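Local coordinates for dihydropteroate synthase (Anaplasma phagocytophilum, PDB 6UCZ), which probably catalyses the condensation of 6-hydroxymethyl-7,8-dihydropterin pyrophosphate with p-aminobenzoate to give dihydropteroate in folate synthesis, and here binds a pterin monophosphate, at residues I155-F160 with I203-L208; S112-N117 with N133-L138; V234-S239 with Q268-L273. All blocks are in the same frame, centred on the assembly; numbering follows the deposited sequence.

Interaction 1 (I155-F160 with I203-L208); sequences IIMHHF and ILDPGL. With PMM (pterin-6-yl-methyl-monophosphate), chain C.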
loop_
_atom_site.group_PDB
_atom_site.type_symbol
_atom_site.label_atom_id
_atom_site.label_comp_id
_atom_site.label_asym_id
_atom_site.label_seq_id
_atom_site.Cartn_x
_atom_site.Cartn_y
_atom_site.Cartn_z
ATOM N N ILE A 155 1.537 -5.328 -5.522
ATOM C CA ILE A 155 0.984 -5.482 -4.181
ATOM C C ILE A 155 -0.496 -5.807 -4.316
ATOM O O ILE A 155 -1.222 -5.114 -5.041
ATOM C CB ILE A 155 1.166 -4.203 -3.348
ATOM C CG1 ILE A 155 2.628 -3.758 -3.360
ATOM C CG2 ILE A 155 0.676 -4.427 -1.894
ATOM C CD1 ILE A 155 2.806 -2.317 -2.919
ATOM N N ILE A 156 -0.948 -6.859 -3.635
ATOM C CA ILE A 156 -2.371 -7.170 -3.511
ATOM C C ILE A 156 -2.766 -6.976 -2.053
ATOM O O ILE A 156 -2.108 -7.509 -1.147
ATOM C CB ILE A 156 -2.703 -8.586 -4.016
ATOM C CG1 ILE A 156 -1.753 -9.629 -3.412
ATOM C CG2 ILE A 156 -2.655 -8.630 -5.553
ATOM C CD1 ILE A 156 -2.132 -11.078 -3.783
ATOM N N MET A 157 -3.827 -6.202 -1.823
ATOM C CA MET A 157 -4.249 -5.791 -0.484
ATOM C C MET A 157 -5.581 -6.438 -0.113
ATOM O O MET A 157 -6.522 -6.419 -0.915
ATOM C CB MET A 157 -4.407 -4.273 -0.418
ATOM C CG MET A 157 -4.588 -3.758 1.010
ATOM S SD MET A 157 -5.322 -2.124 1.028
ATOM C CE MET A 157 -7.036 -2.525 0.606
ATOM N N HIS A 158 -5.675 -6.977 1.107
ATOM C CA HIS A 158 -6.926 -7.583 1.559
ATOM C C HIS A 158 -7.971 -6.521 1.895
ATOM O O HIS A 158 -7.664 -5.502 2.519
ATOM C CB HIS A 158 -6.696 -8.454 2.796
ATOM C CG HIS A 158 -7.951 -9.109 3.292
ATOM N ND1 HIS A 158 -8.859 -8.462 4.103
ATOM C CD2 HIS A 158 -8.482 -10.329 3.032
ATOM C CE1 HIS A 158 -9.883 -9.264 4.344
ATOM N NE2 HIS A 158 -9.673 -10.407 3.715
ATOM N N HIS A 159 -9.226 -6.787 1.519
ATOM C CA HIS A 159 -10.352 -5.945 1.915
ATOM C C HIS A 159 -11.649 -6.752 1.955
ATOM O O HIS A 159 -11.725 -7.872 1.447
ATOM C CB HIS A 159 -10.480 -4.737 0.979
ATOM C CG HIS A 159 -10.707 -5.117 -0.452
ATOM N ND1 HIS A 159 -11.943 -5.484 -0.935
ATOM C CD2 HIS A 159 -9.845 -5.231 -1.489
ATOM C CE1 HIS A 159 -11.841 -5.783 -2.220
ATOM N NE2 HIS A 159 -10.579 -5.629 -2.584
ATOM N N PHE A 160 -12.649 -6.198 2.643
ATOM C CA PHE A 160 -14.025 -6.713 2.671
ATOM C C PHE A 160 -14.927 -5.940 1.717
ATOM O O PHE A 160 -16.076 -5.615 2.040
ATOM C CB PHE A 160 -14.563 -6.642 4.102
ATOM C CG PHE A 160 -13.871 -7.570 5.057
ATOM C CD1 PHE A 160 -14.177 -8.915 5.087
ATOM C CD2 PHE A 160 -12.820 -7.108 5.845
ATOM C CE1 PHE A 160 -13.531 -9.770 5.951
ATOM C CE2 PHE A 160 -12.153 -7.959 6.710
ATOM C CZ PHE A 160 -12.504 -9.293 6.767
ATOM N N ILE A 203 3.657 -9.104 -3.798
ATOM C CA ILE A 203 3.774 -8.556 -2.450
ATOM C C ILE A 203 2.401 -8.585 -1.786
ATOM O O ILE A 203 1.395 -8.234 -2.413
ATOM C CB ILE A 203 4.330 -7.116 -2.497
ATOM C CG1 ILE A 203 5.680 -7.084 -3.229
ATOM C CG2 ILE A 203 4.461 -6.536 -1.111
ATOM C CD1 ILE A 203 6.018 -5.717 -3.837
ATOM N N LEU A 204 2.354 -8.983 -0.509
ATOM C CA LEU A 204 1.092 -9.180 0.206
ATOM C C LEU A 204 0.871 -8.091 1.249
ATOM O O LEU A 204 1.785 -7.751 2.002
ATOM C CB LEU A 204 1.062 -10.545 0.902
ATOM C CG LEU A 204 1.323 -11.764 0.013
ATOM C CD1 LEU A 204 1.222 -13.063 0.802
ATOM C CD2 LEU A 204 0.370 -11.771 -1.184
ATOM N N ASP A 205 -0.355 -7.577 1.316
ATOM C CA ASP A 205 -0.716 -6.499 2.242
ATOM C C ASP A 205 -2.033 -6.866 2.914
ATOM O O ASP A 205 -3.030 -7.139 2.209
ATOM C CB ASP A 205 -0.810 -5.170 1.480
ATOM C CG ASP A 205 -1.098 -3.970 2.371
ATOM O OD1 ASP A 205 -1.807 -4.089 3.406
ATOM O OD2 ASP A 205 -0.628 -2.869 2.003
ATOM N N PRO A 206 -2.100 -6.897 4.255
ATOM C CA PRO A 206 -3.349 -7.294 4.934
ATOM C C PRO A 206 -4.448 -6.244 4.914
ATOM O O PRO A 206 -5.550 -6.531 5.408
ATOM C CB PRO A 206 -2.890 -7.556 6.372
ATOM C CG PRO A 206 -1.730 -6.607 6.546
ATOM C CD PRO A 206 -1.014 -6.630 5.221
ATOM N N GLY A 207 -4.189 -5.037 4.420
ATOM C CA GLY A 207 -5.229 -4.023 4.371
ATOM C C GLY A 207 -5.755 -3.605 5.735
ATOM O O GLY A 207 -6.951 -3.738 6.024
ATOM N N LEU A 208 -4.869 -3.081 6.577
ATOM C CA LEU A 208 -5.281 -2.591 7.888
ATOM C C LEU A 208 -6.382 -1.554 7.739
ATOM O O LEU A 208 -6.348 -0.710 6.841
ATOM C CB LEU A 208 -4.079 -1.982 8.644
ATOM C CG LEU A 208 -2.856 -2.876 8.893
ATOM C CD1 LEU A 208 -1.850 -2.226 9.903
ATOM C CD2 LEU A 208 -3.329 -4.213 9.436
HETATM N N5 PMM C . -4.447 2.103 2.357
HETATM C C6 PMM C . -5.026 3.053 1.614
HETATM C C7 PMM C . -4.816 3.117 0.249
HETATM N N8 PMM C . -4.054 2.257 -0.435
HETATM N N1 PMM C . -2.677 0.439 -0.390
HETATM C C2 PMM C . -2.083 -0.536 0.288
HETATM N N2 PMM C . -1.321 -1.427 -0.358
HETATM N N3 PMM C . -2.219 -0.697 1.640
HETATM C C4 PMM C . -2.983 0.102 2.458
HETATM O O4 PMM C . -3.077 -0.123 3.664
HETATM C C4A PMM C . -3.665 1.202 1.743
HETATM C C8A PMM C . -3.478 1.311 0.317
HETATM C C9 PMM C . -5.951 3.991 2.348
HETATM O O10 PMM C . -5.170 4.868 3.186
HETATM P PA PMM C . -4.976 6.440 2.854
HETATM O O1P PMM C . -4.284 7.007 4.105
HETATM O O2P PMM C . -6.360 7.069 2.788
HETATM O O3P PMM C . -4.184 6.608 1.600
#
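Ile-156 and Asp-205 carry the backbone pairing of two parallel strands whose short axes diverge by 23°. Ile-156 N donates to Ile-203 O (3.0 Å), and Ile-156 O accepts from Asp-205 N. Beyond the paired residues, His-158 N closes the ladder on Asp-205 O at 2.9 Å. Gly-207 CA lies 3.4 Å from His-158 O in a CA-H...O contact, a tight approach that suits a residue lacking a side chain.

The polar side-chain work falls to Asp-205, on the same face as Ile-155 and Met-157. With CG anti to the backbone N (chi1 -177°), the carboxylate swings toward the strand's C-terminal end, where OD2 takes pterin N3 (2.7 Å) and N2 (2.9 Å). OD1 accepts from Gly-207 N in an Asx turn that holds the carboxylate's rotation. Met-157 SD also meets the ligand, 3.5 Å from pterin N3.

Among apolar contacts, Ile-155 CG1 packs on Ile-203 CB at 3.9 Å; on the reverse face, Ile-156 CD1 lies alongside Leu-204 CD2.

Strands 153-157 and 202-205, neighbours in the TIM barrel, thus bring Ile-155, Met-157 and Asp-205 into the pterin pocket at their C-terminal ends. Helix 174-194 covers the reverse face, whereas Cys-235 of strand 235-236 touches Ile-155, Ile-203 and Asp-205.

Interaction 2 (S112-N117 with N133-L138); sequences SIDTRN and NDQGGL. With PMM (pterin-6-yl-methyl-monophosphate), chain C.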
loop_
_atom_site.group_PDB
_atom_site.type_symbol
_atom_site.label_atom_id
_atom_site.label_comp_id
_atom_site.label_asym_id
_atom_site.label_seq_id
_atom_site.Cartn_x
_atom_site.Cartn_y
_atom_site.Cartn_z
ATOM N N SER A 112 4.958 3.687 -7.680
ATOM C CA SER A 112 3.881 2.714 -7.539
ATOM C C SER A 112 2.570 3.371 -7.956
ATOM O O SER A 112 2.349 4.553 -7.674
ATOM C CB SER A 112 3.788 2.220 -6.074
ATOM O OG SER A 112 2.715 1.317 -5.908
ATOM N N ILE A 113 1.702 2.627 -8.639
ATOM C CA ILE A 113 0.379 3.138 -8.990
ATOM C C ILE A 113 -0.647 2.487 -8.075
ATOM O O ILE A 113 -0.819 1.261 -8.083
ATOM C CB ILE A 113 0.047 2.921 -10.484
ATOM C CG1 ILE A 113 -1.377 3.408 -10.804
ATOM C CG2 ILE A 113 0.217 1.466 -10.925
ATOM C CD1 ILE A 113 -1.602 4.875 -10.534
ATOM N N ASP A 114 -1.302 3.301 -7.250
ATOM C CA ASP A 114 -2.296 2.806 -6.299
ATOM C C ASP A 114 -3.639 2.871 -7.011
ATOM O O ASP A 114 -4.225 3.946 -7.152
ATOM C CB ASP A 114 -2.284 3.630 -5.014
ATOM C CG ASP A 114 -3.241 3.104 -3.956
ATOM O OD1 ASP A 114 -4.105 2.238 -4.246
ATOM O OD2 ASP A 114 -3.109 3.555 -2.799
ATOM N N THR A 115 -4.108 1.724 -7.499
ATOM C CA THR A 115 -5.354 1.685 -8.247
ATOM C C THR A 115 -5.978 0.311 -8.083
ATOM O O THR A 115 -5.284 -0.682 -7.850
ATOM C CB THR A 115 -5.139 1.993 -9.735
ATOM O OG1 THR A 115 -6.389 1.953 -10.425
ATOM C CG2 THR A 115 -4.206 0.967 -10.371
ATOM N N ARG A 116 -7.297 0.264 -8.204
ATOM C CA ARG A 116 -8.006 -0.997 -8.332
ATOM C C ARG A 116 -8.344 -1.346 -9.782
ATOM O O ARG A 116 -8.879 -2.429 -10.025
ATOM C CB ARG A 116 -9.285 -0.962 -7.490
ATOM C CG ARG A 116 -10.424 -0.184 -8.124
ATOM C CD ARG A 116 -11.585 -0.093 -7.172
ATOM N NE ARG A 116 -11.266 0.824 -6.084
ATOM C CZ ARG A 116 -12.162 1.373 -5.271
ATOM N NH1 ARG A 116 -13.455 1.112 -5.427
ATOM N NH2 ARG A 116 -11.759 2.193 -4.307
ATOM N N ASN A 117 -8.023 -0.476 -10.745
ATOM C CA ASN A 117 -8.447 -0.620 -12.146
ATOM C C ASN A 117 -7.286 -1.073 -13.024
ATOM O O ASN A 117 -6.255 -0.393 -13.092
ATOM C CB ASN A 117 -9.000 0.698 -12.685
ATOM C CG ASN A 117 -10.245 1.155 -11.958
ATOM O OD1 ASN A 117 -11.169 0.378 -11.765
ATOM N ND2 ASN A 117 -10.278 2.419 -11.555
ATOM N N ASN A 133 0.227 -1.109 -7.129
ATOM C CA ASN A 133 -0.290 -1.268 -5.772
ATOM C C ASN A 133 -1.779 -1.558 -5.941
ATOM O O ASN A 133 -2.614 -0.657 -5.916
ATOM C CB ASN A 133 -0.011 -0.034 -4.926
ATOM C CG ASN A 133 -0.666 -0.105 -3.569
ATOM O OD1 ASN A 133 -1.095 -1.177 -3.121
ATOM N ND2 ASN A 133 -0.787 1.043 -2.921
ATOM N N ASP A 134 -2.106 -2.836 -6.144
ATOM C CA ASP A 134 -3.480 -3.235 -6.469
ATOM C C ASP A 134 -4.274 -3.279 -5.182
ATOM O O ASP A 134 -4.467 -4.339 -4.577
ATOM C CB ASP A 134 -3.524 -4.582 -7.180
ATOM C CG ASP A 134 -4.954 -5.036 -7.489
ATOM O OD1 ASP A 134 -5.893 -4.213 -7.398
ATOM O OD2 ASP A 134 -5.137 -6.223 -7.823
ATOM N N GLN A 135 -4.807 -2.113 -4.804
ATOM C CA GLN A 135 -5.603 -2.013 -3.588
ATOM C C GLN A 135 -6.895 -2.822 -3.686
ATOM O O GLN A 135 -7.495 -3.145 -2.659
ATOM C CB GLN A 135 -5.920 -0.540 -3.351
ATOM C CG GLN A 135 -6.631 -0.227 -2.070
ATOM C CD GLN A 135 -7.187 1.180 -2.059
ATOM O OE1 GLN A 135 -8.165 1.459 -1.361
ATOM N NE2 GLN A 135 -6.573 2.078 -2.842
ATOM N N GLY A 136 -7.295 -3.216 -4.895
ATOM C CA GLY A 136 -8.455 -4.065 -5.044
ATOM C C GLY A 136 -8.173 -5.536 -4.914
ATOM O O GLY A 136 -9.119 -6.327 -4.823
ATOM N N GLY A 137 -6.898 -5.930 -4.893
ATOM C CA GLY A 137 -6.560 -7.336 -4.773
ATOM C C GLY A 137 -7.211 -8.193 -5.849
ATOM O O GLY A 137 -7.909 -9.161 -5.542
ATOM N N LEU A 138 -7.006 -7.823 -7.112
ATOM C CA LEU A 138 -7.590 -8.513 -8.263
ATOM C C LEU A 138 -9.114 -8.402 -8.272
ATOM O O LEU A 138 -9.816 -9.298 -8.738
ATOM C CB LEU A 138 -7.157 -9.982 -8.317
ATOM C CG LEU A 138 -5.676 -10.265 -8.068
ATOM C CD1 LEU A 138 -5.382 -11.740 -8.330
ATOM C CD2 LEU A 138 -4.776 -9.349 -8.899
HETATM N N5 PMM C . -4.447 2.103 2.357
HETATM C C6 PMM C . -5.026 3.053 1.614
HETATM C C7 PMM C . -4.816 3.117 0.249
HETATM N N8 PMM C . -4.054 2.257 -0.435
HETATM N N1 PMM C . -2.677 0.439 -0.390
HETATM C C2 PMM C . -2.083 -0.536 0.288
HETATM N N2 PMM C . -1.321 -1.427 -0.358
HETATM N N3 PMM C . -2.219 -0.697 1.640
HETATM C C4 PMM C . -2.983 0.102 2.458
HETATM O O4 PMM C . -3.077 -0.123 3.664
HETATM C C4A PMM C . -3.665 1.202 1.743
HETATM C C8A PMM C . -3.478 1.311 0.317
HETATM C C9 PMM C . -5.951 3.991 2.348
HETATM O O10 PMM C . -5.170 4.868 3.186
HETATM P PA PMM C . -4.976 6.440 2.854
HETATM O O1P PMM C . -4.284 7.007 4.105
HETATM O O2P PMM C . -6.360 7.069 2.788
HETATM O O3P PMM C . -4.184 6.608 1.600
HETATM O O HOH W 1 -8.251 -4.715 -8.686
#
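Parallel backbones, with end-to-end directions 9° apart, join Asn-133 N to Ile-113 O (2.8 Å) and Thr-115 N to Asn-133 O (3.2 Å). The pairing closes a beta-alpha-beta unit, strand 110-115, helix 118-127 and strand 131-134, in the TIM-barrel fold of dihydropteroate synthases. The ladder slackens toward its C-terminal end, where the bond from Gln-135 N to Thr-115 O is weak.

Asp-114 and Asn-133 share a face of the sheet, and both hold CG anti to the backbone N (chi1 174° in Asn-133), which lays the two groups side by side toward the pterin. Although Asn-133 ND2 passes close to Asp-114 OD2, the angle is too poor for a bond. Instead, ND2 donates to pterin N1 and to Asp-71 OD2, while OD1 accepts from pterin N2 at 2.8 Å with a nearly straight angle of 176°. This bidentate match reads the ring's N1-N2 edge.

Gln-135 crosses Asp-114 at a slant. Its NE2 donates to the syn side of Asp-114 OD1 at 2.8 Å, helping to fix the carboxylate's rotation. The other oxygen, OD2, lies 2.9 Å from pterin N8 and also forms a salt bridge with Arg-274.

Away from the ligand, Asp-134 turns to the opposite face and accepts from Leu-138 N. One water ties the two segments there, donating to Arg-116 O and to Asp-134 OD1, each at 2.7 Å.

Interaction 3 (V234-S239 with Q268-L273); sequences VCVGHS and QQVDFL. With PMM (pterin-6-yl-methyl-monophosphate), chain C.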
loop_
_atom_site.group_PDB
_atom_site.type_symbol
_atom_site.label_atom_id
_atom_site.label_comp_id
_atom_site.label_asym_id
_atom_site.label_seq_id
_atom_site.Cartn_x
_atom_site.Cartn_y
_atom_site.Cartn_z
ATOM N N VAL A 234 6.023 -8.445 2.305
ATOM C CA VAL A 234 4.816 -7.901 2.909
ATOM C C VAL A 234 4.870 -6.381 2.877
ATOM O O VAL A 234 5.924 -5.782 3.111
ATOM C CB VAL A 234 4.654 -8.428 4.351
ATOM C CG1 VAL A 234 3.589 -7.651 5.100
ATOM C CG2 VAL A 234 4.318 -9.918 4.315
ATOM N N CYS A 235 3.736 -5.766 2.560
ATOM C CA CYS A 235 3.535 -4.330 2.675
ATOM C C CYS A 235 2.497 -4.053 3.759
ATOM O O CYS A 235 1.463 -4.729 3.827
ATOM C CB CYS A 235 3.064 -3.733 1.343
ATOM S SG CYS A 235 2.677 -1.971 1.381
ATOM N N VAL A 236 2.754 -3.056 4.603
ATOM C CA VAL A 236 1.782 -2.668 5.618
ATOM C C VAL A 236 1.480 -1.181 5.482
ATOM O O VAL A 236 2.400 -0.355 5.440
ATOM C CB VAL A 236 2.275 -2.992 7.041
ATOM C CG1 VAL A 236 1.321 -2.396 8.080
ATOM C CG2 VAL A 236 2.404 -4.495 7.204
ATOM N N GLY A 237 0.188 -0.842 5.442
ATOM C CA GLY A 237 -0.248 0.543 5.397
ATOM C C GLY A 237 -1.003 0.951 6.646
ATOM O O GLY A 237 -2.241 0.926 6.693
ATOM N N HIS A 238 -0.249 1.307 7.687
ATOM C CA HIS A 238 -0.808 1.681 8.981
ATOM C C HIS A 238 -0.924 3.186 9.165
ATOM O O HIS A 238 -1.551 3.627 10.132
ATOM C CB HIS A 238 0.069 1.108 10.106
ATOM C CG HIS A 238 1.490 1.597 10.064
ATOM N ND1 HIS A 238 2.308 1.418 8.966
ATOM C CD2 HIS A 238 2.235 2.259 10.982
ATOM C CE1 HIS A 238 3.493 1.954 9.206
ATOM N NE2 HIS A 238 3.477 2.466 10.427
ATOM N N SER A 239 -0.338 3.971 8.261
ATOM C CA SER A 239 -0.080 5.383 8.518
ATOM C C SER A 239 -1.364 6.180 8.705
ATOM O O SER A 239 -2.202 6.234 7.807
ATOM C CB SER A 239 0.753 5.960 7.376
ATOM O OG SER A 239 1.086 7.299 7.645
ATOM N N GLN A 268 10.142 -6.503 12.569
ATOM C CA GLN A 268 9.569 -7.744 12.064
ATOM C C GLN A 268 9.939 -8.020 10.603
ATOM O O GLN A 268 9.366 -8.939 10.000
ATOM C CB GLN A 268 8.044 -7.708 12.200
ATOM C CG GLN A 268 7.542 -7.322 13.584
ATOM C CD GLN A 268 8.036 -8.237 14.674
ATOM O OE1 GLN A 268 7.968 -9.461 14.555
ATOM N NE2 GLN A 268 8.538 -7.649 15.751
ATOM N N GLN A 269 10.828 -7.215 10.016
ATOM C CA GLN A 269 11.284 -7.364 8.628
ATOM C C GLN A 269 10.157 -7.188 7.615
ATOM O O GLN A 269 10.190 -7.794 6.539
ATOM C CB GLN A 269 11.991 -8.707 8.393
ATOM C CG GLN A 269 13.198 -8.937 9.291
ATOM C CD GLN A 269 14.186 -7.784 9.233
ATOM O OE1 GLN A 269 14.484 -7.156 10.250
ATOM N NE2 GLN A 269 14.693 -7.494 8.037
ATOM N N VAL A 270 9.174 -6.341 7.933
ATOM C CA VAL A 270 8.162 -5.988 6.946
ATOM C C VAL A 270 8.847 -5.279 5.788
ATOM O O VAL A 270 9.684 -4.393 5.991
ATOM C CB VAL A 270 7.058 -5.126 7.578
ATOM C CG1 VAL A 270 6.126 -4.590 6.482
ATOM C CG2 VAL A 270 6.279 -5.953 8.607
ATOM N N ASP A 271 8.517 -5.689 4.559
ATOM C CA ASP A 271 9.341 -5.280 3.425
ATOM C C ASP A 271 8.999 -3.882 2.931
ATOM O O ASP A 271 9.881 -3.182 2.418
ATOM C CB ASP A 271 9.211 -6.303 2.299
ATOM C CG ASP A 271 9.494 -7.720 2.772
ATOM O OD1 ASP A 271 8.660 -8.265 3.530
ATOM O OD2 ASP A 271 10.540 -8.290 2.388
ATOM N N PHE A 272 7.751 -3.450 3.092
ATOM C CA PHE A 272 7.328 -2.135 2.628
ATOM C C PHE A 272 6.436 -1.498 3.679
ATOM O O PHE A 272 5.503 -2.145 4.168
ATOM C CB PHE A 272 6.555 -2.227 1.298
ATOM C CG PHE A 272 7.353 -2.806 0.158
ATOM C CD1 PHE A 272 7.389 -4.172 -0.064
ATOM C CD2 PHE A 272 8.052 -1.980 -0.695
ATOM C CE1 PHE A 272 8.118 -4.697 -1.116
ATOM C CE2 PHE A 272 8.783 -2.495 -1.748
ATOM C CZ PHE A 272 8.820 -3.856 -1.957
ATOM N N LEU A 273 6.668 -0.218 3.970
ATOM C CA LEU A 273 5.779 0.561 4.830
ATOM C C LEU A 273 5.209 1.713 4.017
ATOM O O LEU A 273 5.964 2.523 3.477
ATOM C CB LEU A 273 6.514 1.100 6.061
ATOM C CG LEU A 273 7.074 0.071 7.028
ATOM C CD1 LEU A 273 7.757 0.777 8.205
ATOM C CD2 LEU A 273 5.931 -0.837 7.517
HETATM N N5 PMM C . -4.447 2.103 2.357
HETATM C C6 PMM C . -5.026 3.053 1.614
HETATM C C7 PMM C . -4.816 3.117 0.249
HETATM N N8 PMM C . -4.054 2.257 -0.435
HETATM N N1 PMM C . -2.677 0.439 -0.390
HETATM C C2 PMM C . -2.083 -0.536 0.288
HETATM N N2 PMM C . -1.321 -1.427 -0.358
HETATM N N3 PMM C . -2.219 -0.697 1.640
HETATM C C4 PMM C . -2.983 0.102 2.458
HETATM O O4 PMM C . -3.077 -0.123 3.664
HETATM C C4A PMM C . -3.665 1.202 1.743
HETATM C C8A PMM C . -3.478 1.311 0.317
HETATM C C9 PMM C . -5.951 3.991 2.348
HETATM O O10 PMM C . -5.170 4.868 3.186
HETATM P PA PMM C . -4.976 6.440 2.854
HETATM O O1P PMM C . -4.284 7.007 4.105
HETATM O O2P PMM C . -6.360 7.069 2.788
HETATM O O3P PMM C . -4.184 6.608 1.600
#
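Val-234 O is the polar centre of the tightly packed part: it accepts from Phe-272 N at 3.0 Å, in the carbonyl plane, and more weakly from Asp-271 N. One step along, Val-236 N donates to Phe-272 O at 2.9 Å, completing a short parallel ladder in which Cys-235 pairs with Phe-272 and Val-236 with Leu-273. The side chains of the first pair share a face of the sheet, with Cys-235 CB 3.8 Å from Phe-272 CB. The Phe-272 ring, meanwhile, presents its edge to Val-234 O, and its side chain also reaches Ile-203 of strand 202-205. On the other face, Val-236 CG2 meets Val-270 CG1 at 3.8 Å, the two side chains crossing at about a right angle. Leu-265 of helix 255-267 and Ile-224 of helix 224-228 pack against this valine surface.

The two ends of the contact differ. At one, Asp-271 is partly exposed but firmly bonded: its OD1 takes Val-234 N at 2.9 Å, with the donor 53° out of the carboxylate plane. CG beside its own backbone N (chi1 -53°) turns the carboxylate back to the start of the other strand. The same OD1 makes a salt bridge to Lys-228, so a charge and a backbone N-H share this oxygen. The looser end is at His-238, which touches its partner segment more distantly, CE1 lying 4.1 Å from Leu-273 CD2, while its NE2 is bound by Ser-262.

Strand 235-236, helix 255-267 and strand 272-275 form a beta-alpha-beta unit of the TIM barrel, with Gly-237 just past the first strand lining the pterin pocket.

How the interactions relate
Interaction 1 lies between interactions 2 and 3 in one parallel barrel, and all three touch the bound pterin. Interactions 1 and 2 have centres about 10 Å apart and meet through neighbouring strands: Asp-134 N lies 2.7 Å from Ile-155 O, while His-159 NE2 reaches Gly-136 O at 2.8 Å. Interaction 3 lies about 11 Å from interaction 1, centre to centre, with Cys-235 N 2.8 Å from Leu-204 O across the join. Interactions 2 and 3 do not touch, their nearest atoms being about 6 Å apart. Interactions 1 and 2 supply Asp-205 and Asn-133, which bond the pterin ring; Lys-241 and Arg-274, outside the three contacts, also bond the ligand, whereas 234-239 approaches pterin O4 through the backbone of Gly-237.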